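Local structure of gamma-glutamyl-gamma-aminobutyrate hydrolase PuuD (Escherichia coli, 6VTV) at residues Ser185-Gly190 and Asp206-Ala211; Gln155-Ser160 and His226-Ser231; Glu123-Thr128 and Glu210-Ile215. The protein hydrolyses the gamma-glutamyl linkage of gamma-glutamyl-gamma-aminobutyrate, releasing 4-aminobutanoate and glutamate in the last step of the pathway from putrescine to 4-aminobutanoate. All coordinates share one frame; numbering follows the deposited sequence.

Contact 1: residues Ser185-Gly190 and Asp206-Ala211. With MN (manganese (II) ion), chain D.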
# COMPACT_ATOMS: atom_id res chain seq x y z
N SER B 185 -24.39 1.79 -6.92
CA SER B 185 -23.99 2.87 -7.81
C SER B 185 -23.51 4.04 -6.96
O SER B 185 -24.27 4.57 -6.15
CB SER B 185 -25.14 3.30 -8.72
OG SER B 185 -24.69 4.11 -9.79
N LEU B 186 -22.24 4.43 -7.13
CA LEU B 186 -21.65 5.53 -6.38
C LEU B 186 -20.71 6.32 -7.30
O LEU B 186 -19.51 6.42 -7.07
CB LEU B 186 -20.90 5.03 -5.15
CG LEU B 186 -21.61 4.13 -4.13
CD1 LEU B 186 -21.43 2.67 -4.50
CD2 LEU B 186 -21.09 4.39 -2.73
N HIS B 187 -21.26 6.89 -8.37
CA HIS B 187 -20.44 7.60 -9.34
C HIS B 187 -21.22 8.75 -9.95
O HIS B 187 -22.39 8.59 -10.32
CB HIS B 187 -19.94 6.65 -10.44
CG HIS B 187 -21.03 5.95 -11.19
ND1 HIS B 187 -21.34 6.24 -12.50
CD2 HIS B 187 -21.88 4.96 -10.81
CE1 HIS B 187 -22.33 5.47 -12.90
NE2 HIS B 187 -22.68 4.68 -11.89
N GLY B 188 -20.57 9.90 -10.05
CA GLY B 188 -21.14 11.07 -10.69
C GLY B 188 -20.61 11.26 -12.10
O GLY B 188 -21.09 12.11 -12.85
N GLN B 189 -19.61 10.46 -12.46
CA GLN B 189 -19.07 10.42 -13.80
C GLN B 189 -19.30 9.04 -14.40
O GLN B 189 -19.55 8.06 -13.68
CB GLN B 189 -17.57 10.77 -13.81
CG GLN B 189 -17.26 12.15 -13.23
CD GLN B 189 -15.90 12.67 -13.66
OE1 GLN B 189 -15.05 11.91 -14.11
NE2 GLN B 189 -15.70 13.97 -13.52
N GLY B 190 -19.21 8.96 -15.72
CA GLY B 190 -19.44 7.70 -16.40
C GLY B 190 -18.88 7.74 -17.81
O GLY B 190 -18.43 8.78 -18.30
N ASP B 206 -30.80 3.05 -18.53
CA ASP B 206 -30.76 4.33 -19.22
C ASP B 206 -29.74 4.35 -20.36
O ASP B 206 -29.52 5.41 -20.95
CB ASP B 206 -30.47 5.46 -18.23
CG ASP B 206 -29.21 5.22 -17.41
OD1 ASP B 206 -28.49 4.23 -17.67
OD2 ASP B 206 -28.94 6.02 -16.49
N GLY B 207 -29.12 3.22 -20.67
CA GLY B 207 -28.15 3.14 -21.74
C GLY B 207 -26.72 3.42 -21.33
O GLY B 207 -25.81 3.22 -22.15
N LEU B 208 -26.48 3.87 -20.10
CA LEU B 208 -25.12 4.17 -19.66
C LEU B 208 -24.30 2.89 -19.57
O LEU B 208 -24.75 1.89 -19.01
CB LEU B 208 -25.14 4.87 -18.30
CG LEU B 208 -23.77 5.32 -17.78
CD1 LEU B 208 -23.32 6.59 -18.49
CD2 LEU B 208 -23.78 5.50 -16.28
N VAL B 209 -23.09 2.94 -20.12
CA VAL B 209 -22.20 1.79 -20.06
C VAL B 209 -21.72 1.61 -18.63
O VAL B 209 -21.13 2.52 -18.03
CB VAL B 209 -21.02 1.96 -21.03
CG1 VAL B 209 -20.01 0.84 -20.83
CG2 VAL B 209 -21.51 1.98 -22.47
N GLU B 210 -21.98 0.43 -18.06
CA GLU B 210 -21.59 0.12 -16.69
C GLU B 210 -20.49 -0.92 -16.59
O GLU B 210 -20.01 -1.19 -15.49
CB GLU B 210 -22.82 -0.34 -15.89
CG GLU B 210 -23.77 0.78 -15.48
CD GLU B 210 -23.50 1.29 -14.08
OE1 GLU B 210 -22.96 0.52 -13.26
OE2 GLU B 210 -23.83 2.46 -13.80
N ALA B 211 -20.07 -1.51 -17.71
CA ALA B 211 -19.01 -2.50 -17.71
C ALA B 211 -18.42 -2.61 -19.11
O ALA B 211 -19.16 -2.57 -20.09
CB ALA B 211 -19.52 -3.86 -17.23
MN MN D . -24.40 3.28 -11.85
O HOH W 1 -23.10 1.61 -10.96
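The imidazole of His-187 meets the 206-211 segment with its edge: CE1 touches Leu-208 CD2 at 3.7 Å, close to the ring plane, and NE2 lies beside Glu-210 OE2 at the same rim. The carboxylate of Glu-210 is turned 63° from that ring, and the two groups approach because both hold the manganese ion, not because they bond to each other. His-187 NE2 and Glu-210 OE2 each sit 2.2 Å from the metal. With its CG set between the backbone N and the carbonyl carbon (chi1 58°), the ring also brings ND1 to Gln-189 O at 2.8 Å; the acceptor lies in the ring plane, the bond nearly straight. Carrying its hydrogen there, ND1 leaves the NE2 lone pair for the metal and fixes the rotation of the ring.

Ser-185 OG, 2.2 Å from the manganese, is a third ligand; a water, His-145 and His-161 complete six. The site lies in the glutamine amidotransferase-like domain of the peptidase C26 family, with the predicted nucleophile Cys-118 about 4 Å from the His-187 side chain. Glu-210 enters it from a classic beta bulge, where it and Ala-211 together face Ala-202. Its chain bends at chi2 (-95°) to present OE2 to the metal, while OE1 accepts from the metal-bound water at 2.5 Å. Asp-206 OD1 takes the N-H of Leu-208 in an Asx turn, and its OD2 binds His-145 NE2, a second-shell hold on a first-shell ligand. Gly-190 faces Leu-208 CD1 with backbone alone, where a CB would have little room.

Contact 2: residues Gln155-Ser160 and His226-Ser231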
# COMPACT_ATOMS: atom_id res chain seq x y z
N GLN B 155 -26.07 2.12 3.51
CA GLN B 155 -27.09 2.49 2.53
C GLN B 155 -26.46 2.99 1.24
O GLN B 155 -27.03 2.79 0.16
CB GLN B 155 -28.01 3.56 3.11
CG GLN B 155 -28.36 3.37 4.58
CD GLN B 155 -29.11 2.08 4.87
OE1 GLN B 155 -29.71 1.49 3.98
NE2 GLN B 155 -29.08 1.65 6.13
N GLN B 156 -25.30 3.64 1.32
CA GLN B 156 -24.65 4.16 0.12
C GLN B 156 -24.24 3.04 -0.82
O GLN B 156 -24.24 3.23 -2.04
CB GLN B 156 -23.43 5.01 0.50
CG GLN B 156 -23.72 6.14 1.47
CD GLN B 156 -22.48 6.97 1.78
OE1 GLN B 156 -21.47 6.88 1.08
NE2 GLN B 156 -22.55 7.77 2.84
N TYR B 157 -23.88 1.88 -0.28
CA TYR B 157 -23.45 0.74 -1.08
C TYR B 157 -24.57 -0.27 -1.32
O TYR B 157 -24.31 -1.35 -1.85
CB TYR B 157 -22.25 0.06 -0.41
CG TYR B 157 -20.95 0.81 -0.62
CD1 TYR B 157 -20.61 1.89 0.18
CD2 TYR B 157 -20.07 0.43 -1.63
CE1 TYR B 157 -19.42 2.58 -0.01
CE2 TYR B 157 -18.88 1.12 -1.83
CZ TYR B 157 -18.56 2.19 -1.02
OH TYR B 157 -17.38 2.87 -1.21
N ALA B 158 -25.80 0.07 -0.94
CA ALA B 158 -26.93 -0.81 -1.19
C ALA B 158 -27.22 -0.89 -2.68
O ALA B 158 -26.74 -0.07 -3.46
CB ALA B 158 -28.16 -0.29 -0.43
N PRO B 159 -27.98 -1.90 -3.11
CA PRO B 159 -28.39 -1.97 -4.52
C PRO B 159 -29.05 -0.67 -4.97
O PRO B 159 -29.87 -0.09 -4.26
CB PRO B 159 -29.38 -3.14 -4.55
CG PRO B 159 -28.93 -4.02 -3.44
CD PRO B 159 -28.39 -3.11 -2.37
N SER B 160 -28.67 -0.22 -6.17
CA SER B 160 -29.12 1.07 -6.68
C SER B 160 -29.92 0.95 -7.96
O SER B 160 -31.00 1.55 -8.07
CB SER B 160 -27.90 1.99 -6.91
OG SER B 160 -28.31 3.33 -7.11
N HIS B 226 -19.52 -1.29 -7.46
CA HIS B 226 -18.54 -1.62 -6.43
C HIS B 226 -18.76 -3.06 -5.97
O HIS B 226 -19.45 -3.31 -4.97
CB HIS B 226 -18.63 -0.66 -5.25
CG HIS B 226 -17.99 0.67 -5.50
ND1 HIS B 226 -16.84 1.07 -4.86
CD2 HIS B 226 -18.34 1.69 -6.33
CE1 HIS B 226 -16.50 2.28 -5.28
NE2 HIS B 226 -17.40 2.68 -6.17
N PRO B 227 -18.19 -4.04 -6.68
CA PRO B 227 -18.32 -5.44 -6.24
C PRO B 227 -17.46 -5.78 -5.03
O PRO B 227 -17.65 -6.85 -4.45
CB PRO B 227 -17.88 -6.23 -7.48
CG PRO B 227 -16.91 -5.32 -8.17
CD PRO B 227 -17.37 -3.91 -7.90
N GLU B 228 -16.53 -4.91 -4.64
CA GLU B 228 -15.71 -5.18 -3.47
C GLU B 228 -16.50 -5.09 -2.17
O GLU B 228 -16.04 -5.60 -1.14
CB GLU B 228 -14.52 -4.21 -3.42
CG GLU B 228 -14.84 -2.88 -2.76
CD GLU B 228 -15.53 -1.90 -3.69
OE1 GLU B 228 -15.81 -2.27 -4.85
OE2 GLU B 228 -15.79 -0.76 -3.27
N TRP B 229 -17.67 -4.46 -2.19
CA TRP B 229 -18.47 -4.25 -0.99
C TRP B 229 -19.00 -5.58 -0.48
O TRP B 229 -19.89 -6.17 -1.10
CB TRP B 229 -19.61 -3.28 -1.28
CG TRP B 229 -20.53 -3.07 -0.12
CD1 TRP B 229 -21.80 -3.54 0.01
CD2 TRP B 229 -20.25 -2.33 1.07
NE1 TRP B 229 -22.33 -3.14 1.21
CE2 TRP B 229 -21.40 -2.40 1.88
CE3 TRP B 229 -19.14 -1.62 1.53
CZ2 TRP B 229 -21.47 -1.78 3.13
CZ3 TRP B 229 -19.21 -1.01 2.77
CH2 TRP B 229 -20.37 -1.09 3.55
N ASN B 230 -18.46 -6.05 0.64
CA ASN B 230 -18.85 -7.32 1.25
C ASN B 230 -18.91 -8.43 0.21
O ASN B 230 -19.88 -9.18 0.11
CB ASN B 230 -20.19 -7.19 1.99
CG ASN B 230 -20.11 -6.25 3.17
OD1 ASN B 230 -20.85 -5.26 3.24
ND2 ASN B 230 -19.22 -6.54 4.11
N SER B 231 -17.83 -8.53 -0.58
CA SER B 231 -17.83 -9.38 -1.76
C SER B 231 -18.17 -10.83 -1.44
O SER B 231 -18.80 -11.51 -2.26
CB SER B 231 -16.47 -9.31 -2.46
OG SER B 231 -15.44 -9.76 -1.59
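His-226 opens the second segment by offering the face of its imidazole to the edge of Tyr-157, a T-shaped pair with planes at 88° and centroids 5.3 Å apart; Tyr-157 CE2 comes within 3.7 Å of His-226 ND1. Pro-227 follows in a type I turn running from His-226 to Trp-229, so the acid next in line folds back beside the histidine. The bend of Glu-228 at chi2 turns its carboxylate back to the imidazole, and His-226 ND1 donates to Glu-228 OE2 at 2.6 Å, in the imidazole plane and onto the syn lone pair of the carboxylate. Cys-118, about 3 Å from the His-226 side chain, completes the predicted Cys-His-Glu triad of a class I glutamine amidotransferase fold, in which this turn follows strand 220-223. Lys-34 ties the two segments at their polar ends: it forms a salt bridge with Glu-228 OE2 and a hydrogen bond with Tyr-157 OH.

Next comes Trp-229, its CG anti to the backbone N (chi1 177°), which lays the indole against one face of the tyrosine ring. The six-membered ring and the phenol form an offset stack, planes 18° apart. Tyr-157 CB stands over the indole as well, 3.4 Å from the centroid of the five-membered ring and almost on its normal, a CH-pi contact. On the opposite indole face lies Asn-230 OD1, 3.2 Å above the plane and shifted toward the rim.

Contact 3: residues Glu123-Thr128 and Glu210-Ile215. With MN (manganese (II) ion), chain D.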
# COMPACT_ATOMS: atom_id res chain seq x y z
N GLU B 123 -10.77 4.81 -15.78
CA GLU B 123 -9.38 4.80 -16.20
C GLU B 123 -9.18 3.92 -17.42
O GLU B 123 -8.42 4.28 -18.33
CB GLU B 123 -8.49 4.33 -15.04
CG GLU B 123 -8.31 5.36 -13.94
CD GLU B 123 -7.70 4.78 -12.68
OE1 GLU B 123 -7.71 3.54 -12.53
OE2 GLU B 123 -7.21 5.56 -11.84
N LEU B 124 -9.85 2.77 -17.47
CA LEU B 124 -9.76 1.89 -18.64
C LEU B 124 -10.29 2.58 -19.89
O LEU B 124 -9.68 2.50 -20.96
CB LEU B 124 -10.53 0.59 -18.38
CG LEU B 124 -9.75 -0.72 -18.30
CD1 LEU B 124 -10.68 -1.90 -18.52
CD2 LEU B 124 -8.61 -0.74 -19.31
N VAL B 125 -11.43 3.25 -19.77
CA VAL B 125 -12.04 3.91 -20.92
C VAL B 125 -11.14 5.01 -21.44
O VAL B 125 -10.93 5.15 -22.65
CB VAL B 125 -13.44 4.44 -20.55
CG1 VAL B 125 -13.98 5.35 -21.64
CG2 VAL B 125 -14.39 3.28 -20.28
N VAL B 126 -10.57 5.81 -20.54
CA VAL B 126 -9.73 6.93 -20.96
C VAL B 126 -8.40 6.42 -21.51
O VAL B 126 -7.87 6.95 -22.49
CB VAL B 126 -9.53 7.92 -19.80
CG1 VAL B 126 -8.49 8.97 -20.17
CG2 VAL B 126 -10.85 8.58 -19.44
N ALA B 127 -7.84 5.36 -20.90
CA ALA B 127 -6.53 4.88 -21.32
C ALA B 127 -6.55 4.32 -22.74
O ALA B 127 -5.53 4.38 -23.44
CB ALA B 127 -6.02 3.82 -20.35
N THR B 128 -7.69 3.79 -23.18
CA THR B 128 -7.80 3.18 -24.50
C THR B 128 -8.39 4.13 -25.54
O THR B 128 -8.71 3.68 -26.64
CB THR B 128 -8.63 1.90 -24.41
OG1 THR B 128 -9.84 2.16 -23.69
CG2 THR B 128 -7.84 0.81 -23.70
N GLU B 210 -21.98 0.43 -18.06
CA GLU B 210 -21.59 0.12 -16.69
C GLU B 210 -20.49 -0.92 -16.59
O GLU B 210 -20.01 -1.19 -15.49
CB GLU B 210 -22.82 -0.34 -15.89
CG GLU B 210 -23.77 0.78 -15.48
CD GLU B 210 -23.50 1.29 -14.08
OE1 GLU B 210 -22.96 0.52 -13.26
OE2 GLU B 210 -23.83 2.46 -13.80
N ALA B 211 -20.07 -1.51 -17.71
CA ALA B 211 -19.01 -2.50 -17.71
C ALA B 211 -18.42 -2.61 -19.11
O ALA B 211 -19.16 -2.57 -20.09
CB ALA B 211 -19.52 -3.86 -17.23
N VAL B 212 -17.09 -2.74 -19.18
CA VAL B 212 -16.37 -2.85 -20.45
C VAL B 212 -15.32 -3.93 -20.32
O VAL B 212 -14.98 -4.38 -19.22
CB VAL B 212 -15.71 -1.52 -20.87
CG1 VAL B 212 -16.76 -0.48 -21.23
CG2 VAL B 212 -14.80 -1.00 -19.77
N SER B 213 -14.78 -4.35 -21.47
CA SER B 213 -13.65 -5.27 -21.49
C SER B 213 -12.84 -5.01 -22.75
O SER B 213 -13.38 -4.60 -23.78
CB SER B 213 -14.10 -6.73 -21.42
OG SER B 213 -14.55 -7.20 -22.68
N VAL B 214 -11.54 -5.26 -22.66
CA VAL B 214 -10.64 -5.02 -23.78
C VAL B 214 -10.71 -6.20 -24.74
O VAL B 214 -10.50 -7.35 -24.35
CB VAL B 214 -9.20 -4.79 -23.30
CG1 VAL B 214 -8.24 -4.75 -24.48
CG2 VAL B 214 -9.11 -3.50 -22.50
N ILE B 215 -11.02 -5.91 -26.01
CA ILE B 215 -11.02 -6.95 -27.03
C ILE B 215 -9.59 -7.42 -27.27
O ILE B 215 -8.64 -6.64 -27.19
CB ILE B 215 -11.66 -6.41 -28.32
CG1 ILE B 215 -13.06 -5.85 -28.03
CG2 ILE B 215 -11.75 -7.50 -29.38
CD1 ILE B 215 -13.65 -5.07 -29.18
MN MN D . -24.40 3.28 -11.85
O HOH W 1 -23.10 1.61 -10.96
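Leu-124 extends from helix 119-127 to strand 209-214 and carries most of the helix side of the contact. Its CB points at the strand but stays short of touching, about 4.8 Å from Val-212 CG2. From CB the chain turns to an unusual chi1 of -115°, which places CG nearly eclipsed with the hydrogen on CA, and CG itself serves as the fork over the strand. The two methyls then part company. CD1 meets Val-212 CG2 at 4.4 Å, while CD2 meets Val-214 CG2 at 4.2 Å, so one leucine spans two valines that are two residues apart on the strand. Ile-104 of helix 94-109 also packs on Leu-124. Val-125, one residue further on the helix, adds its CG2 to the same Val-212 CG2 at 4.3 Å, and that methyl is therefore touched by two helix side chains.

The helix follows directly on the predicted nucleophile Cys-118, which comes just after strand 114-117, the usual strand-nucleophile-helix arrangement of this fold. Its axis passes 9.6 Å from that of the strand at 48°, a helix lying over the central sheet. Ala-211 and Ser-213 alternate to the other side of the strand and pack against helix 170-174. At the helix end Thr-128 folds back on Leu-124 O: its OG1 donates at 2.8 Å and its N at 3.2 Å, from opposite faces of the carbonyl plane, so one oxygen takes two bonds.

Across the interface itself only methyl groups meet, at loose van der Waals separations, so the helix and strand are held by shape and the exclusion of water, without directional bonds.

Overall arrangement
All three contacts are largely buried, yet their chemistry differs. Contact 3 lies closest to the centre of the chain and is wholly aliphatic, a helix on the sheet. Contact 1 uses the same strand, 209-214: Glu-210 and Ala-211 belong to both, and one end of the strand reaches the manganese site while the other receives the helix. Contact 2 is aromatic, joining loops around the predicted catalytic residues, and its Trp-229 is partly exposed. Contacts 1 and 2 adjoin through Leu-186, whose methyls pack on Gln-156, Tyr-157 and His-226, placing metal site and triad side by side. Contacts 2 and 3 sit on opposite sides of the chain's centre and do not touch.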